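Local coordinates for protein putative carbohydrate-active enzyme (Uncultured organism, PDB 5WH8) that probably hydrolyses glycosidic bonds in cellulose, this chain being the family 5 glycoside hydrolase domain of a longer, multi-part protein, at residues V170-D175 with D202-T207; F238-A243 with G300-R305; I67-W72 with N119-D124. All coordinates share one frame; numbering follows the deposited sequence.

In the fold
The chain folds as a (beta/alpha)8 (TIM) barrel, and three contacts show how loops and helices are tied to one closed parallel sheet. In chain order contact 3 comes first, at the C-terminal end of strand 62-68; contact 1 follows, at the start of strand 204-211, and contact 2 last, at the C-terminal end of strand 233-239. The strands of contacts 1 and 2 are neighbours, yet the centres of these contacts are about 29 Å apart, on opposite sides of the chain's centre. Contact 3 lies about 19 Å from contact 1 and about 27 Å from contact 2, centre to centre. Contacts 2 and 3 involve loops at the barrel end that carries the active site in this fold.

Contact 1 of 3, residues V170-D175 with D202-T207; sequences VIRKND and DNVMYT. With EDO (1,2-ethanediol), chain C.
Arg172, on the helix that follows the fourth strand of a (beta/alpha)8 barrel, reaches the chain just ahead of the sixth strand and binds two successive backbone carbonyls. Polar bonds carry the contact. Arg172 NH1 donates to Asp202 O at 2.7 Å, with the hydrogen bond bent to 149° at the proton; the oxygen lies close to the guanidinium plane, at its edge, while the donor is tilted 26° from the plane of the carbonyl. Arg172 NH2 adds two weak bonds, to the same Asp202 O at 3.0 Å and to Asn203 O at 3.1 Å. Its further bond to Lys178 O links Arg172 to the approach of strand 180-182 as well, so several backbone oxygens fix the rotation of one planar group. A bend at chi2 (-75°) in the arginine chain helps bring it there.

Besides the bonds there is little packing: CB of Asn203 lies 3.7 Å from Arg172 NH2. The carboxylate of Asp202 takes no direct part, OD2 remaining 6.1 Å from Arg172 NH1, so any attraction is probably weak. OD1 of Asn203 turns instead to Val16 N, in the small N-terminal hairpin at this end of the barrel.

A 1,2-ethanediol, probably from the crystallisation liquor, lies beside the start of strand 204-211. Its O2 donates to Val204 O at 2.8 Å and lies at the edge of the Tyr206 ring, 3.5 Å from CE1.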
loop_
_atom_site.group_PDB
_atom_site.type_symbol
_atom_site.label_atom_id
_atom_site.label_comp_id
_atom_site.label_asym_id
_atom_site.label_seq_id
_atom_site.Cartn_x
_atom_site.Cartn_y
_atom_site.Cartn_z
ATOM N N VAL A 170 -14.611 12.424 -6.608
ATOM C CA VAL A 170 -15.006 11.418 -7.592
ATOM C C VAL A 170 -15.147 10.055 -6.914
ATOM O O VAL A 170 -16.061 9.284 -7.215
ATOM C CB VAL A 170 -13.986 11.352 -8.737
ATOM C CG1 VAL A 170 -14.250 10.175 -9.657
ATOM C CG2 VAL A 170 -13.986 12.668 -9.528
ATOM N N ILE A 171 -14.241 9.765 -5.992
ATOM C CA ILE A 171 -14.326 8.525 -5.228
ATOM C C ILE A 171 -15.522 8.544 -4.255
ATOM O O ILE A 171 -16.303 7.597 -4.185
ATOM C CB ILE A 171 -13.002 8.283 -4.449
ATOM C CG1 ILE A 171 -11.882 7.938 -5.439
ATOM C CG2 ILE A 171 -13.188 7.195 -3.373
ATOM C CD1 ILE A 171 -10.496 7.799 -4.762
ATOM N N ARG A 172 -15.667 9.637 -3.519
ATOM C CA ARG A 172 -16.624 9.693 -2.418
ATOM C C ARG A 172 -18.072 9.788 -2.905
ATOM O O ARG A 172 -18.982 9.410 -2.173
ATOM C CB ARG A 172 -16.278 10.868 -1.493
ATOM C CG ARG A 172 -14.993 10.646 -0.675
ATOM C CD ARG A 172 -15.257 9.661 0.462
ATOM N NE ARG A 172 -14.088 9.013 1.076
ATOM C CZ ARG A 172 -13.400 9.493 2.104
ATOM N NH1 ARG A 172 -13.685 10.687 2.625
ATOM N NH2 ARG A 172 -12.380 8.792 2.575
ATOM N N LYS A 173 -18.295 10.227 -4.138
ATOM C CA LYS A 173 -19.670 10.215 -4.660
ATOM C C LYS A 173 -20.165 8.773 -4.852
ATOM O O LYS A 173 -21.367 8.517 -4.810
ATOM C CB LYS A 173 -19.775 10.995 -5.969
ATOM C CG LYS A 173 -19.249 10.311 -7.192
ATOM C CD LYS A 173 -19.657 11.057 -8.445
ATOM C CE LYS A 173 -18.931 10.537 -9.662
ATOM N NZ LYS A 173 -19.451 9.225 -10.104
ATOM N N ASN A 174 -19.236 7.837 -5.063
ATOM C CA ASN A 174 -19.555 6.412 -5.231
ATOM C C ASN A 174 -19.398 5.566 -3.959
ATOM O O ASN A 174 -20.153 4.603 -3.739
ATOM C CB ASN A 174 -18.663 5.791 -6.302
ATOM C CG ASN A 174 -18.869 6.398 -7.670
ATOM O OD1 ASN A 174 -20.005 6.658 -8.086
ATOM N ND2 ASN A 174 -17.774 6.612 -8.389
ATOM N N ASP A 175 -18.391 5.909 -3.154
ATOM C CA ASP A 175 -17.938 5.080 -2.038
ATOM C C ASP A 175 -17.609 5.992 -0.849
ATOM O O ASP A 175 -16.466 6.438 -0.664
ATOM C CB ASP A 175 -16.721 4.257 -2.485
ATOM C CG ASP A 175 -16.338 3.180 -1.493
ATOM O OD1 ASP A 175 -16.907 3.169 -0.379
ATOM O OD2 ASP A 175 -15.462 2.346 -1.834
ATOM N N ASP A 202 -13.017 13.239 5.701
ATOM C CA ASP A 202 -12.920 12.149 6.677
ATOM C C ASP A 202 -12.214 10.908 6.096
ATOM O O ASP A 202 -12.176 10.715 4.876
ATOM C CB ASP A 202 -14.317 11.708 7.157
ATOM C CG ASP A 202 -15.098 12.813 7.841
ATOM O OD1 ASP A 202 -14.493 13.636 8.565
ATOM O OD2 ASP A 202 -16.341 12.833 7.669
ATOM N N ASN A 203 -11.734 10.039 6.987
ATOM C CA ASN A 203 -11.165 8.729 6.615
ATOM C C ASN A 203 -10.055 8.893 5.582
ATOM O O ASN A 203 -10.025 8.202 4.562
ATOM C CB ASN A 203 -12.257 7.777 6.104
ATOM C CG ASN A 203 -13.053 7.165 7.219
ATOM O OD1 ASN A 203 -12.529 6.903 8.301
ATOM N ND2 ASN A 203 -14.342 6.962 6.979
ATOM N N VAL A 204 -9.132 9.803 5.880
ATOM C CA VAL A 204 -7.940 10.010 5.059
ATOM C C VAL A 204 -6.680 9.750 5.886
ATOM O O VAL A 204 -6.555 10.195 7.036
ATOM C CB VAL A 204 -7.884 11.445 4.457
ATOM C CG1 VAL A 204 -6.561 11.706 3.739
ATOM C CG2 VAL A 204 -9.048 11.656 3.503
ATOM N N MET A 205 -5.745 9.020 5.277
ATOM C CA MET A 205 -4.419 8.787 5.839
ATOM C C MET A 205 -3.373 9.321 4.858
ATOM O O MET A 205 -3.689 9.560 3.695
ATOM C CB MET A 205 -4.182 7.286 6.116
ATOM C CG MET A 205 -5.253 6.697 7.038
ATOM S SD MET A 205 -5.025 4.932 7.379
ATOM C CE MET A 205 -3.693 5.005 8.556
ATOM N N TYR A 206 -2.144 9.523 5.339
ATOM C CA TYR A 206 -1.067 10.137 4.570
ATOM C C TYR A 206 0.105 9.162 4.450
ATOM O O TYR A 206 0.505 8.496 5.416
ATOM C CB TYR A 206 -0.626 11.456 5.234
ATOM C CG TYR A 206 -1.721 12.498 5.201
ATOM C CD1 TYR A 206 -2.744 12.480 6.150
ATOM C CD2 TYR A 206 -1.764 13.458 4.204
ATOM C CE1 TYR A 206 -3.774 13.419 6.104
ATOM C CE2 TYR A 206 -2.796 14.412 4.172
ATOM C CZ TYR A 206 -3.794 14.354 5.105
ATOM O OH TYR A 206 -4.816 15.301 5.074
ATOM N N THR A 207 0.630 9.074 3.235
ATOM C CA THR A 207 1.707 8.146 2.916
ATOM C C THR A 207 3.075 8.577 3.435
ATOM O O THR A 207 3.506 9.721 3.234
ATOM C CB THR A 207 1.799 8.000 1.420
ATOM O OG1 THR A 207 0.499 7.744 0.901
ATOM C CG2 THR A 207 2.746 6.894 1.011
HETATM C C1 EDO C . -6.434 12.473 10.671
HETATM O O1 EDO C . -7.426 11.438 10.695
HETATM C C2 EDO C . -5.990 12.689 9.232
HETATM O O2 EDO C . -5.048 11.677 8.850
#

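Contact 2 of 3, residues F238-A243 with G300-R305; sequences FGTTQA and GQYIKR. With EDO (1,2-ethanediol), chain E; EDO (1,2-ethanediol), chain L.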
loop_
_atom_site.group_PDB
_atom_site.type_symbol
_atom_site.label_atom_id
_atom_site.label_comp_id
_atom_site.label_asym_id
_atom_site.label_seq_id
_atom_site.Cartn_x
_atom_site.Cartn_y
_atom_site.Cartn_z
ATOM N N PHE A 238 8.018 0.312 1.932
ATOM C CA PHE A 238 9.362 0.508 2.443
ATOM C C PHE A 238 10.249 -0.632 1.971
ATOM O O PHE A 238 9.766 -1.711 1.617
ATOM C CB PHE A 238 9.402 0.575 3.980
ATOM C CG PHE A 238 9.262 -0.791 4.624
ATOM C CD1 PHE A 238 7.998 -1.335 4.796
ATOM C CD2 PHE A 238 10.364 -1.538 5.027
ATOM C CE1 PHE A 238 7.829 -2.594 5.342
ATOM C CE2 PHE A 238 10.199 -2.810 5.547
ATOM C CZ PHE A 238 8.922 -3.323 5.731
ATOM N N GLY A 239 11.552 -0.390 2.027
ATOM C CA GLY A 239 12.539 -1.395 1.659
ATOM C C GLY A 239 13.644 -1.544 2.680
ATOM O O GLY A 239 13.866 -0.688 3.546
ATOM N N THR A 240 14.361 -2.653 2.556
ATOM C CA THR A 240 15.481 -2.974 3.430
ATOM C C THR A 240 16.813 -2.515 2.834
ATOM O O THR A 240 17.865 -2.718 3.423
ATOM C CB THR A 240 15.547 -4.486 3.665
ATOM O OG1 THR A 240 15.661 -5.120 2.381
ATOM C CG2 THR A 240 14.312 -4.992 4.373
ATOM N N THR A 241 16.744 -1.957 1.636
ATOM C CA THR A 241 17.897 -1.514 0.862
ATOM C C THR A 241 17.961 0.015 0.839
ATOM O O THR A 241 17.122 0.703 1.441
ATOM C CB THR A 241 17.784 -2.036 -0.577
ATOM O OG1 THR A 241 16.544 -1.555 -1.114
ATOM C CG2 THR A 241 17.809 -3.543 -0.625
ATOM N N GLN A 242 18.948 0.563 0.133
ATOM C CA GLN A 242 18.856 1.937 -0.316
ATOM C C GLN A 242 17.649 2.115 -1.264
ATOM O O GLN A 242 17.079 1.141 -1.791
ATOM C CB GLN A 242 20.157 2.360 -1.010
ATOM C CG GLN A 242 21.366 2.354 -0.075
ATOM C CD GLN A 242 22.610 2.878 -0.738
ATOM O OE1 GLN A 242 23.616 2.151 -0.880
ATOM N NE2 GLN A 242 22.580 4.124 -1.139
ATOM N N ALA A 243 17.270 3.369 -1.484
ATOM C CA ALA A 243 16.052 3.680 -2.222
ATOM C C ALA A 243 15.959 3.167 -3.672
ATOM O O ALA A 243 14.863 3.080 -4.220
ATOM C CB ALA A 243 15.836 5.187 -2.202
ATOM N N GLY A 300 13.651 -11.220 1.819
ATOM C CA GLY A 300 12.386 -11.909 2.024
ATOM C C GLY A 300 12.345 -12.744 3.311
ATOM O O GLY A 300 11.316 -12.851 3.997
ATOM N N GLN A 301 13.476 -13.352 3.651
ATOM C CA GLN A 301 13.573 -14.140 4.879
ATOM C C GLN A 301 13.356 -13.243 6.103
ATOM O O GLN A 301 12.619 -13.590 7.020
ATOM C CB GLN A 301 14.929 -14.862 4.925
ATOM C CG GLN A 301 15.179 -15.662 6.178
ATOM C CD GLN A 301 16.490 -16.433 6.089
ATOM O OE1 GLN A 301 16.505 -17.673 6.039
ATOM N NE2 GLN A 301 17.597 -15.700 6.044
ATOM N N TYR A 302 13.987 -12.074 6.081
ATOM C CA TYR A 302 13.889 -11.109 7.167
ATOM C C TYR A 302 12.457 -10.598 7.310
ATOM O O TYR A 302 11.906 -10.584 8.413
ATOM C CB TYR A 302 14.864 -9.947 6.918
ATOM C CG TYR A 302 14.661 -8.721 7.798
ATOM C CD1 TYR A 302 15.305 -8.599 9.015
ATOM C CD2 TYR A 302 13.855 -7.683 7.383
ATOM C CE1 TYR A 302 15.139 -7.468 9.801
ATOM C CE2 TYR A 302 13.669 -6.548 8.165
ATOM C CZ TYR A 302 14.304 -6.456 9.372
ATOM O OH TYR A 302 14.084 -5.316 10.119
ATOM N N ILE A 303 11.828 -10.234 6.191
ATOM C CA ILE A 303 10.452 -9.745 6.225
ATOM C C ILE A 303 9.451 -10.836 6.620
ATOM O O ILE A 303 8.566 -10.599 7.437
ATOM C CB ILE A 303 10.075 -9.111 4.836
ATOM C CG1 ILE A 303 10.981 -7.912 4.538
ATOM C CG2 ILE A 303 8.575 -8.758 4.775
ATOM C CD1 ILE A 303 10.785 -6.701 5.477
ATOM N N LYS A 304 9.593 -12.040 6.077
ATOM C CA LYS A 304 8.731 -13.144 6.461
ATOM C C LYS A 304 8.828 -13.439 7.957
ATOM O O LYS A 304 7.823 -13.747 8.606
ATOM C CB LYS A 304 9.097 -14.397 5.637
ATOM C CG LYS A 304 8.107 -15.509 5.749
ATOM C CD LYS A 304 8.394 -16.629 4.734
ATOM C CE LYS A 304 7.646 -17.839 5.174
ATOM N NZ LYS A 304 7.868 -18.968 4.258
ATOM N N ARG A 305 10.028 -13.309 8.518
ATOM C CA ARG A 305 10.197 -13.467 9.957
ATOM C C ARG A 305 9.468 -12.360 10.749
ATOM O O ARG A 305 8.825 -12.656 11.768
ATOM C CB ARG A 305 11.687 -13.496 10.302
ATOM C CG ARG A 305 11.986 -13.882 11.724
ATOM C CD ARG A 305 13.386 -14.462 11.843
ATOM N NE ARG A 305 13.668 -14.797 13.230
ATOM C CZ ARG A 305 14.785 -15.374 13.655
ATOM N NH1 ARG A 305 15.750 -15.689 12.796
ATOM N NH2 ARG A 305 14.930 -15.636 14.948
HETATM C C1 EDO E . 18.656 -16.416 1.483
HETATM O O1 EDO E . 19.636 -17.460 1.483
HETATM C C2 EDO E . 17.314 -17.002 1.896
HETATM O O2 EDO E . 17.449 -17.616 3.174
HETATM C C1 EDO L . 10.879 1.399 -5.360
HETATM O O1 EDO L . 12.289 1.106 -5.314
HETATM C C2 EDO L . 10.617 2.187 -6.633
HETATM O O2 EDO L . 9.605 3.188 -6.371
#
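Ile303 extends its CD1 methyl from helix 298-307 to the far end of the Phe238 ring, where CZ and CE2 of Phe238 each lie 3.9 Å from CD1. The two side chains point at each other head-on from the two segments, and the methyl stands obliquely to the ring. Ile303 CD1 is also 4.1 Å from CG2 of Thr240, which in turn meets CD2 of Tyr302 at 4.1 Å; Thr240 and Tyr302 run alongside each other, pointing opposite ways. Four side chains, all but Tyr302 buried, thus form a patch in which the contacts between the segments are all apolar.

The polar ends are satisfied away from this patch. With chi1 at 58°, OG1 of Thr240 occupies the place between backbone N and carbonyl carbon and bonds to OG of Ser299, just ahead of 300-305, while its methyl faces Tyr302 and Ile303. The Tyr302 ring stacks on Phe251 and its hydroxyl is hydrogen-bonded to Asn255 OD1, both on helix 251-263. Phe238 is flanked by aromatic residues of the adjoining strands, its plane roughly perpendicular to the ring of Trp268 and about 20° from that of Phe210.

Here, then, is the layer between sheet and helices of a (beta/alpha)8 barrel: the last helix of the fold packs by its apolar side chains against the end of the seventh strand and the loop that leaves it.

Contact 3 of 3, residues I67-W72 with N119-D124; sequences IYTHEW and NYTLDD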
loop_
_atom_site.group_PDB
_atom_site.type_symbol
_atom_site.label_atom_id
_atom_site.label_comp_id
_atom_site.label_asym_id
_atom_site.label_seq_id
_atom_site.Cartn_x
_atom_site.Cartn_y
_atom_site.Cartn_z
ATOM N N ILE A 67 0.015 -0.206 -9.451
ATOM C CA ILE A 67 -0.441 -0.013 -10.822
ATOM C C ILE A 67 0.340 1.154 -11.431
ATOM O O ILE A 67 -0.038 2.307 -11.278
ATOM C CB ILE A 67 -1.955 0.244 -10.841
ATOM C CG1 ILE A 67 -2.695 -0.950 -10.232
ATOM C CG2 ILE A 67 -2.466 0.492 -12.260
ATOM C CD1 ILE A 67 -3.908 -0.551 -9.476
ATOM N N TYR A 68 1.480 0.851 -12.043
ATOM C CA TYR A 68 2.305 1.908 -12.621
ATOM C C TYR A 68 1.498 2.671 -13.647
ATOM O O TYR A 68 0.764 2.051 -14.416
ATOM C CB TYR A 68 3.546 1.347 -13.299
ATOM C CG TYR A 68 4.739 1.148 -12.390
ATOM C CD1 TYR A 68 4.758 0.122 -11.459
ATOM C CD2 TYR A 68 5.862 1.961 -12.505
ATOM C CE1 TYR A 68 5.862 -0.085 -10.656
ATOM C CE2 TYR A 68 6.959 1.768 -11.699
ATOM C CZ TYR A 68 6.957 0.740 -10.786
ATOM O OH TYR A 68 8.074 0.538 -9.988
ATOM N N THR A 69 1.625 3.997 -13.664
ATOM C CA THR A 69 0.903 4.787 -14.645
ATOM C C THR A 69 1.739 4.908 -15.912
ATOM O O THR A 69 1.206 4.906 -17.028
ATOM C CB THR A 69 0.543 6.183 -14.095
ATOM O OG1 THR A 69 1.735 6.934 -13.846
ATOM C CG2 THR A 69 -0.270 6.079 -12.820
ATOM N N HIS A 70 3.062 4.945 -15.728
ATOM C CA HIS A 70 4.029 5.150 -16.801
ATOM C C HIS A 70 5.141 4.095 -16.798
ATOM O O HIS A 70 5.082 3.132 -16.034
ATOM C CB HIS A 70 4.613 6.554 -16.680
ATOM C CG HIS A 70 3.623 7.624 -17.010
ATOM N ND1 HIS A 70 2.552 7.927 -16.193
ATOM C CD2 HIS A 70 3.526 8.445 -18.080
ATOM C CE1 HIS A 70 1.842 8.895 -16.746
ATOM N NE2 HIS A 70 2.414 9.230 -17.889
ATOM N N GLU A 71 6.144 4.297 -17.656
ATOM C CA GLU A 71 7.140 3.288 -18.028
ATOM C C GLU A 71 6.479 2.160 -18.806
ATOM O O GLU A 71 5.240 2.128 -18.956
ATOM C CB GLU A 71 7.889 2.750 -16.802
ATOM C CG GLU A 71 8.508 3.886 -15.986
ATOM C CD GLU A 71 9.352 3.425 -14.806
ATOM O OE1 GLU A 71 10.293 2.618 -15.002
ATOM O OE2 GLU A 71 9.079 3.891 -13.675
ATOM N N TRP A 72 7.291 1.249 -19.332
ATOM C CA TRP A 72 6.759 0.272 -20.271
ATOM C C TRP A 72 5.575 -0.463 -19.649
ATOM O O TRP A 72 5.669 -0.981 -18.541
ATOM C CB TRP A 72 7.810 -0.759 -20.716
ATOM C CG TRP A 72 7.168 -1.666 -21.735
ATOM C CD1 TRP A 72 7.072 -1.452 -23.086
ATOM C CD2 TRP A 72 6.462 -2.888 -21.469
ATOM N NE1 TRP A 72 6.352 -2.474 -23.672
ATOM C CE2 TRP A 72 5.970 -3.366 -22.705
ATOM C CE3 TRP A 72 6.191 -3.621 -20.304
ATOM C CZ2 TRP A 72 5.233 -4.544 -22.810
ATOM C CZ3 TRP A 72 5.456 -4.792 -20.408
ATOM C CH2 TRP A 72 4.980 -5.241 -21.651
ATOM N N ASN A 119 -1.093 15.490 -10.848
ATOM C CA ASN A 119 -2.036 16.221 -11.685
ATOM C C ASN A 119 -1.882 15.898 -13.164
ATOM O O ASN A 119 -2.865 15.948 -13.921
ATOM C CB ASN A 119 -1.889 17.726 -11.466
ATOM C CG ASN A 119 -2.335 18.139 -10.098
ATOM O OD1 ASN A 119 -3.531 18.151 -9.808
ATOM N ND2 ASN A 119 -1.381 18.484 -9.238
ATOM N N TYR A 120 -0.668 15.536 -13.576
ATOM C CA TYR A 120 -0.415 15.283 -14.985
ATOM C C TYR A 120 -0.905 13.902 -15.416
ATOM O O TYR A 120 -0.718 13.524 -16.583
ATOM C CB TYR A 120 1.076 15.448 -15.289
ATOM C CG TYR A 120 1.592 16.856 -15.080
ATOM C CD1 TYR A 120 0.720 17.945 -14.919
ATOM C CD2 TYR A 120 2.954 17.106 -15.039
ATOM C CE1 TYR A 120 1.213 19.232 -14.720
ATOM C CE2 TYR A 120 3.443 18.391 -14.850
ATOM C CZ TYR A 120 2.575 19.437 -14.686
ATOM O OH TYR A 120 3.077 20.719 -14.491
ATOM N N THR A 121 -1.531 13.163 -14.488
ATOM C CA THR A 121 -2.180 11.895 -14.822
ATOM C C THR A 121 -3.714 11.953 -14.740
ATOM O O THR A 121 -4.367 10.920 -14.926
ATOM C CB THR A 121 -1.714 10.741 -13.894
ATOM O OG1 THR A 121 -2.296 10.901 -12.588
ATOM C CG2 THR A 121 -0.201 10.703 -13.797
ATOM N N LEU A 122 -4.289 13.142 -14.527
ATOM C CA LEU A 122 -5.720 13.253 -14.229
ATOM C C LEU A 122 -6.648 12.813 -15.361
ATOM O O LEU A 122 -7.764 12.348 -15.081
ATOM C CB LEU A 122 -6.078 14.697 -13.826
ATOM C CG LEU A 122 -5.805 15.031 -12.362
ATOM C CD1 LEU A 122 -5.861 16.528 -12.110
ATOM C CD2 LEU A 122 -6.790 14.319 -11.466
ATOM N N ASP A 123 -6.221 12.962 -16.616
ATOM C CA ASP A 123 -7.065 12.527 -17.734
ATOM C C ASP A 123 -7.400 11.040 -17.631
ATOM O O ASP A 123 -8.450 10.615 -18.115
ATOM C CB ASP A 123 -6.402 12.800 -19.085
ATOM C CG ASP A 123 -6.342 14.275 -19.431
ATOM O OD1 ASP A 123 -7.165 15.056 -18.907
ATOM O OD2 ASP A 123 -5.481 14.641 -20.257
ATOM N N ASP A 124 -6.500 10.247 -17.033
ATOM C CA ASP A 124 -6.761 8.827 -16.774
ATOM C C ASP A 124 -7.138 8.530 -15.321
ATOM O O ASP A 124 -7.902 7.596 -15.060
ATOM C CB ASP A 124 -5.540 7.992 -17.166
ATOM C CG ASP A 124 -5.340 7.958 -18.644
ATOM O OD1 ASP A 124 -6.325 7.643 -19.354
ATOM O OD2 ASP A 124 -4.244 8.321 -19.085
#
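In this (beta/alpha)8 barrel, the loop leaving the second strand carries Thr69 and His70, which meet Thr121 at the N-cap position of helix 122-135, the helix that follows the third strand. The touching atom on the helix side is the Thr121 methyl: CG2 comes to 4.0 Å from CE1 of His70, oblique to the imidazole, and to 4.2 Å from OG1 of Thr69. Within the loop, Thr69 OG1 and His70 ND1 are 2.7 Å apart in a hydrogen bond whose donor could be either. The hydroxyl lies in the plane of the imidazole, at its edge, and so restrains the rotation of the ring.

Although Thr121 stands where a capping residue would, its side chain makes no capping bond. With chi1 at 73°, its OG1 is hydrogen-bonded to Pro118 O and to Trp108 NE1, while CG2 is directed at the loop.

Around this small contact, Trp108 of strand 103-109 also touches Thr69 and Asp124, and Asp124 forms a salt bridge with Lys83 at the start of helix 83-100. Leu122 packs segment 119-124 on Tyr163, Ala166 and Val167 of helix 157-172.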